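Ethylbenzene dehydrogenase alpha-subunit (Aromatoleum aromaticum, PDB 2IVF) is the molybdopterin-oxidoreductase-family subunit of its enzyme and holds two pterin guanine dinucleotides, a molybdenum atom and an iron-sulfur cluster. Local coordinates at residues 779-785 against 794-798; 750-754 against 768-774; 239-244 against 440-444; 115-119 against 788-792; 215-219 against 954-960. All coordinates share one frame; numbering follows the deposited sequence.

Contact 1. Residues 779-785 against 794-798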
# COMPACT_ATOMS: atom_id res chain seq x y z
N ARG A 779 -18.08 14.79 17.76
CA ARG A 779 -19.42 14.57 18.19
C ARG A 779 -20.32 15.69 17.67
O ARG A 779 -21.46 15.43 17.30
CB ARG A 779 -19.51 14.50 19.70
CG ARG A 779 -20.91 14.34 20.17
CD ARG A 779 -21.07 14.51 21.63
NE ARG A 779 -22.41 14.11 22.09
CZ ARG A 779 -22.87 12.85 22.12
NH1 ARG A 779 -22.12 11.81 21.69
NH2 ARG A 779 -24.10 12.62 22.58
N TYR A 780 -19.79 16.93 17.64
CA TYR A 780 -20.58 18.08 17.26
C TYR A 780 -20.30 18.46 15.82
O TYR A 780 -21.25 18.76 15.11
CB TYR A 780 -20.29 19.27 18.16
CG TYR A 780 -20.43 18.91 19.60
CD1 TYR A 780 -21.69 18.83 20.18
CD2 TYR A 780 -19.32 18.58 20.37
CE1 TYR A 780 -21.83 18.47 21.50
CE2 TYR A 780 -19.46 18.21 21.70
CZ TYR A 780 -20.71 18.15 22.26
OH TYR A 780 -20.84 17.75 23.58
N ALA A 781 -19.04 18.36 15.38
CA ALA A 781 -18.66 18.78 14.04
C ALA A 781 -19.42 17.93 13.00
O ALA A 781 -19.91 18.44 11.99
CB ALA A 781 -17.14 18.65 13.81
N HIS A 782 -19.42 16.62 13.25
CA HIS A 782 -19.96 15.65 12.33
C HIS A 782 -21.44 15.96 12.05
O HIS A 782 -21.98 15.65 10.95
CB HIS A 782 -19.72 14.25 12.89
CG HIS A 782 -20.39 13.17 12.10
ND1 HIS A 782 -19.97 12.80 10.84
CD2 HIS A 782 -21.48 12.43 12.38
CE1 HIS A 782 -20.77 11.85 10.40
NE2 HIS A 782 -21.72 11.63 11.30
N ALA A 783 -22.09 16.53 13.06
CA ALA A 783 -23.42 17.07 13.01
C ALA A 783 -24.46 16.04 12.53
O ALA A 783 -25.28 16.31 11.64
CB ALA A 783 -23.44 18.38 12.20
N ASN A 784 -24.33 14.84 13.09
CA ASN A 784 -25.28 13.73 12.91
C ASN A 784 -24.99 12.70 14.01
O ASN A 784 -23.87 12.69 14.58
CB ASN A 784 -25.12 13.07 11.55
CG ASN A 784 -26.35 12.31 11.13
OD1 ASN A 784 -27.37 12.30 11.83
ND2 ASN A 784 -26.28 11.68 9.99
N GLU A 785 -25.96 11.88 14.35
CA GLU A 785 -25.72 10.83 15.31
C GLU A 785 -25.33 9.61 14.53
O GLU A 785 -25.58 9.55 13.30
CB GLU A 785 -26.88 10.57 16.28
CG GLU A 785 -28.24 10.46 15.74
CD GLU A 785 -28.85 11.79 15.27
OE1 GLU A 785 -28.95 12.80 16.02
OE2 GLU A 785 -29.26 11.77 14.11
N PRO A 794 -22.41 13.06 7.30
CA PRO A 794 -22.44 14.24 8.17
C PRO A 794 -23.45 15.30 7.80
O PRO A 794 -24.05 15.26 6.74
CB PRO A 794 -21.03 14.81 7.97
CG PRO A 794 -20.83 14.65 6.50
CD PRO A 794 -21.53 13.28 6.14
N MET A 795 -23.61 16.24 8.72
CA MET A 795 -24.28 17.52 8.52
C MET A 795 -25.79 17.46 8.53
O MET A 795 -26.45 18.48 8.26
CB MET A 795 -23.76 18.22 7.27
CG MET A 795 -22.24 18.36 7.25
SD MET A 795 -21.66 19.30 5.84
CE MET A 795 -22.18 20.94 6.30
N ARG A 796 -26.35 16.30 8.89
CA ARG A 796 -27.79 16.13 8.96
C ARG A 796 -28.46 17.19 9.85
O ARG A 796 -29.54 17.62 9.56
CB ARG A 796 -28.15 14.76 9.48
CG ARG A 796 -29.57 14.35 9.16
CD ARG A 796 -30.00 13.07 9.86
NE ARG A 796 -29.95 13.21 11.30
CZ ARG A 796 -30.87 13.79 12.06
NH1 ARG A 796 -31.98 14.33 11.54
NH2 ARG A 796 -30.70 13.81 13.36
N TRP A 797 -27.85 17.54 10.97
CA TRP A 797 -28.46 18.52 11.89
C TRP A 797 -28.61 19.89 11.22
O TRP A 797 -29.59 20.64 11.47
CB TRP A 797 -27.63 18.66 13.16
CG TRP A 797 -27.51 17.41 13.96
CD1 TRP A 797 -28.36 16.35 13.94
CD2 TRP A 797 -26.54 17.13 14.95
NE1 TRP A 797 -27.94 15.38 14.81
CE2 TRP A 797 -26.82 15.83 15.46
CE3 TRP A 797 -25.45 17.84 15.49
CZ2 TRP A 797 -26.07 15.23 16.46
CZ3 TRP A 797 -24.69 17.23 16.48
CH2 TRP A 797 -24.98 15.93 16.93
N HIS A 798 -27.63 20.25 10.42
CA HIS A 798 -27.73 21.49 9.67
C HIS A 798 -28.89 21.46 8.70
O HIS A 798 -29.67 22.42 8.63
CB HIS A 798 -26.41 21.84 8.97
CG HIS A 798 -25.25 21.89 9.92
ND1 HIS A 798 -25.20 22.76 10.98
CD2 HIS A 798 -24.11 21.16 9.97
CE1 HIS A 798 -24.07 22.57 11.65
NE2 HIS A 798 -23.39 21.60 11.06

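Contact 2. Residues 750-754 against 768-774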
# COMPACT_ATOMS: atom_id res chain seq x y z
N VAL A 750 -18.18 7.08 27.42
CA VAL A 750 -18.54 8.15 26.47
C VAL A 750 -19.48 7.71 25.35
O VAL A 750 -19.68 8.45 24.38
CB VAL A 750 -17.28 8.81 25.86
CG1 VAL A 750 -16.40 9.30 27.01
CG2 VAL A 750 -16.48 7.87 24.92
N GLY A 751 -19.99 6.49 25.44
CA GLY A 751 -20.94 5.99 24.45
C GLY A 751 -20.39 5.44 23.15
O GLY A 751 -21.14 5.13 22.22
N VAL A 752 -19.08 5.33 23.05
CA VAL A 752 -18.45 4.80 21.83
C VAL A 752 -18.64 3.29 21.80
O VAL A 752 -18.89 2.72 20.74
CB VAL A 752 -16.96 5.24 21.77
CG1 VAL A 752 -16.15 4.40 20.79
CG2 VAL A 752 -16.88 6.76 21.48
N PHE A 753 -18.57 2.68 22.97
CA PHE A 753 -18.95 1.28 23.12
C PHE A 753 -20.21 1.31 23.95
O PHE A 753 -20.45 2.25 24.72
CB PHE A 753 -17.86 0.52 23.88
CG PHE A 753 -16.65 0.12 23.06
CD1 PHE A 753 -16.49 0.48 21.73
CD2 PHE A 753 -15.62 -0.58 23.67
CE1 PHE A 753 -15.35 0.12 21.04
CE2 PHE A 753 -14.47 -0.94 22.98
CZ PHE A 753 -14.33 -0.58 21.67
N ALA A 754 -21.03 0.27 23.81
CA ALA A 754 -22.13 0.05 24.71
C ALA A 754 -21.64 -0.02 26.13
O ALA A 754 -20.49 -0.43 26.41
CB ALA A 754 -22.86 -1.21 24.34
N THR A 768 -15.80 -4.37 17.10
CA THR A 768 -17.14 -3.84 17.29
C THR A 768 -17.30 -2.49 16.61
O THR A 768 -16.41 -1.65 16.68
CB THR A 768 -17.54 -3.70 18.81
OG1 THR A 768 -18.95 -3.64 18.85
CG2 THR A 768 -16.96 -2.46 19.53
N ARG A 769 -18.44 -2.30 15.95
CA ARG A 769 -18.86 -0.98 15.46
C ARG A 769 -18.95 0.02 16.59
O ARG A 769 -19.46 -0.26 17.65
CB ARG A 769 -20.21 -1.08 14.75
CG ARG A 769 -20.08 -1.45 13.31
CD ARG A 769 -21.35 -1.90 12.82
NE ARG A 769 -21.52 -1.71 11.39
CZ ARG A 769 -21.32 -2.63 10.45
NH1 ARG A 769 -20.77 -3.78 10.73
NH2 ARG A 769 -21.64 -2.33 9.20
N PHE A 770 -18.45 1.21 16.37
CA PHE A 770 -18.63 2.25 17.37
C PHE A 770 -20.03 2.82 17.33
O PHE A 770 -20.71 2.82 16.28
CB PHE A 770 -17.52 3.30 17.31
CG PHE A 770 -17.37 4.06 16.01
CD1 PHE A 770 -18.27 5.09 15.67
CD2 PHE A 770 -16.21 3.92 15.27
CE1 PHE A 770 -18.05 5.87 14.50
CE2 PHE A 770 -15.99 4.71 14.15
CZ PHE A 770 -16.90 5.68 13.77
N LEU A 771 -20.50 3.24 18.48
CA LEU A 771 -21.89 3.66 18.59
C LEU A 771 -22.06 5.18 18.65
O LEU A 771 -23.18 5.69 18.71
CB LEU A 771 -22.51 3.02 19.81
CG LEU A 771 -22.46 1.49 19.82
CD1 LEU A 771 -23.09 0.99 21.09
CD2 LEU A 771 -23.20 0.95 18.59
N SER A 772 -20.96 5.88 18.68
CA SER A 772 -21.00 7.35 18.69
C SER A 772 -19.61 7.90 18.41
O SER A 772 -18.64 7.14 18.37
CB SER A 772 -21.48 7.88 20.03
OG SER A 772 -20.44 7.93 20.95
N MET A 773 -19.54 9.22 18.20
CA MET A 773 -18.29 9.90 17.97
C MET A 773 -17.63 10.35 19.29
O MET A 773 -16.65 11.12 19.25
CB MET A 773 -18.53 11.14 17.07
CG MET A 773 -18.96 10.88 15.63
SD MET A 773 -17.82 9.87 14.75
CE MET A 773 -18.82 9.44 13.34
N GLY A 774 -18.13 9.89 20.42
CA GLY A 774 -17.55 10.21 21.72
C GLY A 774 -17.91 11.62 22.13
O GLY A 774 -18.95 12.11 21.76
O HOH W 1 -21.88 9.19 23.11

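Contact 3. Residues 239-244 against 440-444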
# COMPACT_ATOMS: atom_id res chain seq x y z
N TYR A 239 -18.05 10.31 6.49
CA TYR A 239 -19.00 9.29 6.17
C TYR A 239 -18.30 7.96 6.25
O TYR A 239 -17.06 7.89 6.29
CB TYR A 239 -19.60 9.54 4.78
CG TYR A 239 -18.62 9.63 3.62
CD1 TYR A 239 -18.17 10.83 3.16
CD2 TYR A 239 -18.23 8.51 2.92
CE1 TYR A 239 -17.35 10.93 2.07
CE2 TYR A 239 -17.41 8.58 1.83
CZ TYR A 239 -16.95 9.78 1.40
OH TYR A 239 -16.11 9.86 0.28
N SER A 240 -19.11 6.90 6.31
CA SER A 240 -18.60 5.56 6.24
C SER A 240 -18.61 5.15 4.76
O SER A 240 -19.43 5.64 3.99
CB SER A 240 -19.43 4.60 7.07
OG SER A 240 -20.83 4.57 6.72
N ALA A 241 -17.74 4.22 4.39
CA ALA A 241 -17.49 3.94 2.96
C ALA A 241 -18.74 3.49 2.22
O ALA A 241 -18.84 3.72 1.00
CB ALA A 241 -16.36 2.95 2.78
N ASP A 242 -19.65 2.82 2.94
CA ASP A 242 -20.89 2.31 2.34
C ASP A 242 -21.86 3.45 1.99
O ASP A 242 -22.79 3.23 1.22
CB ASP A 242 -21.57 1.21 3.18
CG ASP A 242 -21.92 1.66 4.61
OD1 ASP A 242 -21.52 2.78 4.99
OD2 ASP A 242 -22.52 0.85 5.38
N ASN A 243 -21.57 4.67 2.48
CA ASN A 243 -22.33 5.88 2.09
C ASN A 243 -22.25 6.11 0.57
O ASN A 243 -23.21 6.61 -0.04
CB ASN A 243 -21.78 7.11 2.80
CG ASN A 243 -22.63 8.37 2.58
OD1 ASN A 243 -23.84 8.34 2.78
ND2 ASN A 243 -21.99 9.46 2.20
N LEU A 244 -21.17 5.67 -0.05
CA LEU A 244 -21.05 5.77 -1.52
C LEU A 244 -22.14 5.01 -2.24
O LEU A 244 -22.51 5.35 -3.36
CB LEU A 244 -19.70 5.24 -2.01
CG LEU A 244 -18.39 5.94 -1.66
CD1 LEU A 244 -17.25 5.31 -2.49
CD2 LEU A 244 -18.50 7.46 -1.83
N THR A 440 -24.56 13.67 -4.64
CA THR A 440 -23.14 13.73 -4.91
C THR A 440 -22.35 13.63 -3.61
O THR A 440 -22.64 14.31 -2.65
CB THR A 440 -22.77 15.00 -5.63
OG1 THR A 440 -23.45 15.06 -6.91
CG2 THR A 440 -21.21 15.13 -5.75
N CYS A 441 -21.39 12.71 -3.62
CA CYS A 441 -20.51 12.46 -2.50
C CYS A 441 -19.12 12.62 -3.12
O CYS A 441 -18.85 12.21 -4.28
CB CYS A 441 -20.69 11.04 -1.97
SG CYS A 441 -19.85 10.78 -0.38
N SER A 442 -18.23 13.23 -2.34
CA SER A 442 -16.86 13.36 -2.70
C SER A 442 -15.96 12.68 -1.67
O SER A 442 -16.32 12.49 -0.48
CB SER A 442 -16.49 14.87 -2.79
OG SER A 442 -17.34 15.56 -3.68
N TYR A 443 -14.77 12.33 -2.11
CA TYR A 443 -13.67 12.13 -1.16
C TYR A 443 -12.55 13.03 -1.58
O TYR A 443 -11.88 12.77 -2.57
CB TYR A 443 -13.18 10.68 -1.11
CG TYR A 443 -12.28 10.44 0.10
CD1 TYR A 443 -10.88 10.65 0.02
CD2 TYR A 443 -12.82 10.09 1.32
CE1 TYR A 443 -10.09 10.45 1.14
CE2 TYR A 443 -12.03 9.86 2.41
CZ TYR A 443 -10.67 10.05 2.32
OH TYR A 443 -9.87 9.92 3.45
N ILE A 444 -12.38 14.08 -0.80
CA ILE A 444 -11.24 14.94 -0.86
C ILE A 444 -10.16 14.35 0.02
O ILE A 444 -10.32 14.26 1.24
CB ILE A 444 -11.55 16.34 -0.28
CG1 ILE A 444 -12.81 16.92 -0.92
CG2 ILE A 444 -10.35 17.27 -0.54
CD1 ILE A 444 -13.23 18.25 -0.31

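Contact 4. Residues 115-119 against 788-792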
# COMPACT_ATOMS: atom_id res chain seq x y z
N CYS A 115 -24.40 -2.72 7.21
CA CYS A 115 -25.27 -1.99 8.11
C CYS A 115 -26.68 -2.52 8.10
O CYS A 115 -27.32 -2.55 9.16
CB CYS A 115 -25.23 -0.49 7.77
SG CYS A 115 -25.83 -0.05 6.16
N ASN A 116 -27.15 -2.94 6.93
CA ASN A 116 -28.39 -3.67 6.77
C ASN A 116 -28.44 -4.44 5.43
O ASN A 116 -27.53 -4.33 4.63
CB ASN A 116 -29.60 -2.75 6.94
CG ASN A 116 -29.70 -1.74 5.91
OD1 ASN A 116 -29.42 -0.54 6.18
ND2 ASN A 116 -30.15 -2.13 4.71
N VAL A 117 -29.54 -5.16 5.20
CA VAL A 117 -29.66 -6.12 4.07
C VAL A 117 -29.47 -5.52 2.70
O VAL A 117 -29.07 -6.21 1.75
CB VAL A 117 -31.06 -6.81 4.09
CG1 VAL A 117 -32.10 -5.85 3.54
CG2 VAL A 117 -31.02 -8.13 3.28
N ASP A 118 -29.78 -4.24 2.58
CA ASP A 118 -29.68 -3.56 1.31
C ASP A 118 -28.27 -3.13 0.93
O ASP A 118 -28.06 -2.65 -0.17
CB ASP A 118 -30.59 -2.32 1.32
CG ASP A 118 -32.04 -2.65 1.52
OD1 ASP A 118 -32.54 -3.62 0.89
OD2 ASP A 118 -32.68 -1.93 2.32
N TYR A 119 -27.32 -3.20 1.85
CA TYR A 119 -26.01 -2.66 1.62
C TYR A 119 -24.98 -3.79 1.48
O TYR A 119 -25.25 -4.94 1.86
CB TYR A 119 -25.61 -1.70 2.76
CG TYR A 119 -26.35 -0.37 2.70
CD1 TYR A 119 -27.63 -0.23 3.26
CD2 TYR A 119 -25.78 0.74 2.10
CE1 TYR A 119 -28.31 0.97 3.21
CE2 TYR A 119 -26.46 1.98 2.04
CZ TYR A 119 -27.74 2.08 2.63
OH TYR A 119 -28.49 3.26 2.61
N VAL A 788 -25.98 2.58 13.65
CA VAL A 788 -25.21 1.50 13.03
C VAL A 788 -25.99 0.78 11.97
O VAL A 788 -25.42 -0.00 11.23
CB VAL A 788 -24.71 0.48 14.11
CG1 VAL A 788 -23.72 1.18 15.05
CG2 VAL A 788 -25.88 -0.19 14.86
N THR A 789 -27.30 1.03 11.87
CA THR A 789 -28.12 0.38 10.84
C THR A 789 -28.08 1.09 9.51
O THR A 789 -28.72 0.67 8.59
CB THR A 789 -29.59 0.28 11.25
OG1 THR A 789 -30.17 1.60 11.30
CG2 THR A 789 -29.78 -0.44 12.58
N LYS A 790 -27.39 2.23 9.41
CA LYS A 790 -27.26 2.94 8.13
C LYS A 790 -25.92 3.60 7.98
O LYS A 790 -25.24 3.85 9.00
CB LYS A 790 -28.31 4.04 8.06
CG LYS A 790 -28.20 5.05 9.16
CD LYS A 790 -29.37 6.09 9.18
CE LYS A 790 -30.68 5.43 9.12
NZ LYS A 790 -31.74 6.23 9.77
N PRO A 791 -25.52 3.90 6.73
CA PRO A 791 -24.27 4.58 6.52
C PRO A 791 -24.17 5.92 7.27
O PRO A 791 -25.17 6.64 7.47
CB PRO A 791 -24.19 4.76 5.00
CG PRO A 791 -25.04 3.70 4.44
CD PRO A 791 -26.16 3.56 5.44
N ILE A 792 -22.99 6.13 7.80
CA ILE A 792 -22.64 7.35 8.49
C ILE A 792 -22.52 8.41 7.43
O ILE A 792 -21.89 8.17 6.46
CB ILE A 792 -21.31 7.20 9.24
CG1 ILE A 792 -21.49 6.25 10.44
CG2 ILE A 792 -20.78 8.59 9.74
CD1 ILE A 792 -20.22 5.83 11.13

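Contact 5. Residues 215-219 against 954-960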
# COMPACT_ATOMS: atom_id res chain seq x y z
N PRO A 215 4.46 19.77 19.16
CA PRO A 215 3.92 20.26 17.92
C PRO A 215 2.76 19.42 17.40
O PRO A 215 2.77 18.17 17.50
CB PRO A 215 5.14 20.21 17.01
CG PRO A 215 6.27 20.56 17.90
CD PRO A 215 5.93 19.83 19.17
N ASP A 216 1.74 20.11 16.91
CA ASP A 216 0.45 19.48 16.47
C ASP A 216 0.64 18.46 15.36
O ASP A 216 1.10 18.83 14.28
CB ASP A 216 -0.49 20.57 15.99
CG ASP A 216 -1.89 20.10 15.80
OD1 ASP A 216 -2.13 19.11 15.07
OD2 ASP A 216 -2.80 20.78 16.34
N ILE A 217 0.30 17.21 15.61
CA ILE A 217 0.52 16.13 14.67
C ILE A 217 -0.15 16.43 13.33
O ILE A 217 0.46 16.35 12.29
CB ILE A 217 0.03 14.76 15.24
CG1 ILE A 217 -0.03 13.67 14.15
CG2 ILE A 217 -1.34 14.88 15.91
CD1 ILE A 217 1.33 13.29 13.59
N ASN A 218 -1.43 16.81 13.35
CA ASN A 218 -2.16 16.96 12.09
C ASN A 218 -1.73 18.11 11.23
O ASN A 218 -1.70 17.99 10.01
CB ASN A 218 -3.66 17.03 12.36
CG ASN A 218 -4.26 15.71 12.31
OD1 ASN A 218 -4.15 14.92 13.25
ND2 ASN A 218 -4.80 15.37 11.14
N VAL A 219 -1.41 19.21 11.87
CA VAL A 219 -0.91 20.38 11.16
C VAL A 219 0.50 20.04 10.60
O VAL A 219 0.89 20.50 9.51
CB VAL A 219 -0.92 21.56 12.09
CG1 VAL A 219 -0.42 22.86 11.40
CG2 VAL A 219 -2.37 21.74 12.66
N TYR A 954 -7.31 28.25 16.17
CA TYR A 954 -6.55 27.05 16.35
C TYR A 954 -7.00 26.32 17.61
O TYR A 954 -7.11 26.91 18.69
CB TYR A 954 -5.03 27.33 16.42
CG TYR A 954 -4.25 26.09 16.81
CD1 TYR A 954 -4.19 25.00 15.96
CD2 TYR A 954 -3.65 25.96 18.06
CE1 TYR A 954 -3.50 23.82 16.32
CE2 TYR A 954 -2.95 24.80 18.41
CZ TYR A 954 -2.89 23.74 17.56
OH TYR A 954 -2.22 22.57 17.90
N TYR A 955 -7.24 25.03 17.44
CA TYR A 955 -7.25 24.10 18.56
C TYR A 955 -6.73 22.81 17.93
O TYR A 955 -6.49 22.77 16.72
CB TYR A 955 -8.64 23.96 19.16
CG TYR A 955 -9.72 23.54 18.17
CD1 TYR A 955 -9.92 22.19 17.88
CD2 TYR A 955 -10.56 24.47 17.56
CE1 TYR A 955 -10.91 21.78 16.99
CE2 TYR A 955 -11.57 24.04 16.64
CZ TYR A 955 -11.74 22.70 16.38
OH TYR A 955 -12.72 22.23 15.48
N PHE A 956 -6.55 21.78 18.74
CA PHE A 956 -5.77 20.60 18.37
C PHE A 956 -6.26 20.04 17.03
O PHE A 956 -7.46 19.84 16.83
CB PHE A 956 -5.86 19.57 19.49
CG PHE A 956 -5.13 18.27 19.21
CD1 PHE A 956 -3.84 18.26 18.69
CD2 PHE A 956 -5.72 17.06 19.53
CE1 PHE A 956 -3.17 17.05 18.45
CE2 PHE A 956 -5.05 15.85 19.29
CZ PHE A 956 -3.78 15.86 18.75
N MET A 957 -5.29 19.81 16.13
CA MET A 957 -5.46 19.32 14.77
C MET A 957 -6.16 20.26 13.79
O MET A 957 -6.32 19.92 12.60
CB MET A 957 -6.18 17.97 14.79
CG MET A 957 -5.48 16.96 15.67
SD MET A 957 -6.31 15.37 15.66
CE MET A 957 -7.93 15.97 16.05
N ASN A 958 -6.56 21.43 14.26
CA ASN A 958 -7.42 22.31 13.49
C ASN A 958 -6.92 23.73 13.49
O ASN A 958 -6.95 24.41 14.48
CB ASN A 958 -8.83 22.31 14.09
CG ASN A 958 -9.53 21.01 13.92
OD1 ASN A 958 -10.36 20.85 13.02
ND2 ASN A 958 -9.18 20.03 14.76
N GLY A 959 -6.46 24.20 12.34
CA GLY A 959 -6.11 25.60 12.21
C GLY A 959 -4.62 25.81 12.32
O GLY A 959 -3.87 24.86 12.49
N SER A 960 -4.22 27.07 12.20
CA SER A 960 -2.80 27.47 12.14
C SER A 960 -2.21 27.03 10.78
O SER A 960 -2.76 26.16 10.10
CB SER A 960 -2.00 26.95 13.34
OG SER A 960 -1.45 25.68 13.11

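Contact 1. Residues 779-785 against 794-798
Arg-779 and Tyr-780, of helix 777-781, meet Trp-797 through their backbone oxygens, Arg-779 O lying 3.6 Å from Trp-797 CH2. At His-782 the chain starts to run beside 794-798: its carbonyl takes the N-H of Met-795, and the imidazole, with CG anti to the backbone N (chi1 173°), receives Pro-794 CA over one face in a CH-pi contact. Ala-783, with positive phi, is out of helical geometry. Its O accepts an almost straight bond from Trp-797 N (2.9 Å, 179° at the hydrogen), while its methyl packs 3.4 Å from His-798 NE2; that imidazole bonds through NE2 to Lys-234 and through ND1 to Lys-803 O. Asn-784 sets its CA over the five-membered ring of Trp-797. Its OD1 takes Arg-796 NE at 2.8 Å, from above the amide plane but within the guanidinium plane. Glu-785, its chain bent at chi2, spreads its carboxylate over two side chains. OE2 turns its syn lone pair to Arg-796 NH2 in a salt bridge of 2.6 Å, and OE1 accepts the indole NE1 of Trp-797 at 3.0 Å from above the carboxylate plane. Asp-800 holds the other end of the guanidinium through NH1, which probably limits its rotation. The chain leaving helix 777-781 thus runs beside and packs on the N-terminal turn of helix 796-800, with Met-795 at its N-cap position.

Contact 2. Residues 750-754 against 768-774
Ser-772 OG is the polar centre of this contact and is met from several directions. It accepts the N-H of Gly-774, two residues on, at 3.1 Å, which makes 772-774 an ST turn, and a water 2.9 Å from OG joins it to Val-750 O, to which that water donates. Gly-751 O also lies near OG, at 3.2 Å, but that bond is weak and its proton unsettled. The hydroxyl sits between the backbone N and the carbonyl carbon (chi1 83°), which puts it over the 750-751 backbone. Buried by the same contact, Ser-772 N has no partner in the model. One residue earlier, Leu-771 N gives Val-752 O a sound bond of 2.8 Å, and Phe-770 CA adds a CA-H...O contact to the same oxygen.

Apolar groups fill the rest. Val-752 divides its branches: CG1, anti to the backbone N, meets Phe-770 CB, while CG2 presses on the Gly-774 backbone, 3.5 Å from CA. At the outer end Leu-771 CD1 reaches over the Ala-754 backbone and touches its methyl. Strand 767-769 is, within this chain, an outermost strand of the antiparallel sheet with 659-661 and 670-676, and the loop after helix 736-749 lies along the chain that follows the strand. Phe-671 of strand 670-676 and Tyr-757 each meet the Phe-753 ring edge-to-face. From strand 767-769 itself, Thr-768 sends its methyl over one face of that ring, CG2 coming within 3.4 Å of Phe-753 CE1.

Contact 3. Residues 239-244 against 440-444
Cys-441 SG rests over one face of the Tyr-239 ring, and this is the tight part of the contact. The sulfur is 3.7 Å from the ring centroid and 21° off the normal, displaced toward the rim, with CE1 and CZ of Tyr-239 its nearest ring atoms. This is a sulfur-aromatic contact. The cysteine extends SG anti to its own N, while Tyr-239 carries CG between its backbone N and carbonyl carbon (chi1 57°), and the two torsions bring thiol and ring together.

At the end of the ring the phenol hydroxyl donates to Ser-442 O. The bond is short, with 2.7 Å between Tyr-239 OH and Ser-442 O, yet OH stands 49° out of the carbonyl plane. The same hydroxyl lies at the edge of the Tyr-443 ring, in its plane, and 3.3 Å from Tyr-443 CB.

Away from the ring the packing thins, although every touching residue is buried. Asn-243 and Leu-244 of the 3-10 segment reach only Cys-441: Leu-244 CD2 comes to 3.9 Å from SG, and Asn-243 ND2 passes SG on its way to Thr-476 O, its principal partner.

Strand 440-444 is, within this chain, an outermost strand of a four-stranded parallel sheet, with Tyr-443 close to the bound MGD. The chemistry of the contact is mixed: one polar bond ties the tyrosine to the strand backbone, while sulfur and carbon contacts over its ring and about the thiol probably contribute mainly dispersion.

Contact 4. Residues 115-119 against 788-792
Cys-115 reaches across to the 788-791 backbone with its whole side chain. CB comes first, 3.5 Å from Val-788 O and close to the Thr-789 carbonyl carbon and Lys-790 N. From there SG, placed between the backbone N and the carbonyl carbon (chi1 63°), runs on to the Pro-791 ring, where it lies 3.7 Å from CD, with Thr-789 O almost as near. The backbone joins in too, as Thr-789 CA points its hydrogen at Cys-115 O in a CA-H...O contact of 3.5 Å.

Pro-791 is shared with Tyr-119. The two side chains approach from opposite directions, and the proline lies over one face of the phenol ring. Its CD makes a CH-pi contact 4.0 Å from the ring centroid and 28° off the normal, while CG packs 3.3 Å from Tyr-119 CE2, toward the rim. At the tip of the ring, Tyr-119 OH is hydrogen-bonded to Asp-246. The side chain of Asp-242 also touches both Cys-115 and Pro-791.

Within 115-119 the loop folds back, Tyr-119 N bonding to Asn-116 O at 3.0 Å. Val-117 O at the bend accepts from Lys-335 of the beta-subunit. The arrangement is a surface loop-loop contact beside the subunit interface: a loop with a type I beta turn at 116-119 docks Cys-115, just before the turn, and Tyr-119, its last residue, on a proline.

Contact 5. Residues 215-219 against 954-960
Asp-216 OD2 takes two donors from the 954-960 loop. Met-957 N reaches it at 2.7 Å on the syn lone pair, and Tyr-954 OH donates to it over a doubtfully short 2.4 Å, with the carboxylate oxygen at the edge of the phenol ring and the planes 62° apart. The torsion chi1 -168°, CG anti to the backbone N, turns the carboxylate toward the loop. The other oxygen, OD1, caps the helix that follows: Val-219 N bonds to it almost straight (169°) from above the carboxylate plane, and Asn-218 N more weakly. One buried carboxylate thus ties a helix N-cap to the loop, and the N-H donors gathered on it would probably favour its charged form.

Inside the loop, a type II turn from Tyr-955 to Asn-958 closes through Asn-958 N and Tyr-955 O. Asn-958 ND2 gives Phe-956 O a 2.7 Å bond and also serves His-236 NE2, Phe-956 N goes to Thr-538 OG1, and Ser-960 OG donates to Gly-959 O. Asn-218 ND2 serves Asp-223 O, while its OD1 lies 3.3 Å from Met-957 SD. Val-219 CG2 packs against Gly-959 O. Helix 546-553 touches Asp-216 and Val-219, and helix 526-540 meets Tyr-954 and Tyr-955.

Contacts 1 to 4 form one neighbourhood, with centres 14 to 21 Å apart. Contact 2 hands on to contact 1 along the chain, and Arg-779 NH1 returns to Gly-774 O at 3.2 Å. Contact 4 touches the other three: Ile-792 meets the His-782 ring of contact 1, Val-788 packs on Leu-771 of contact 2, and Ser-240 OG of contact 3 lies 2.9 Å from Ile-792 N. Contact 3 reaches the cofactor site, the Tyr-443 side chain being about 4 Å from MGD and about 9 Å from molybdenum. Contact 5 touches none of the others; its nearest atoms are about 6 Å from contact 1, yet 215-219 and 954-960 enclose contacts 1, 2 and 3 along the sequence.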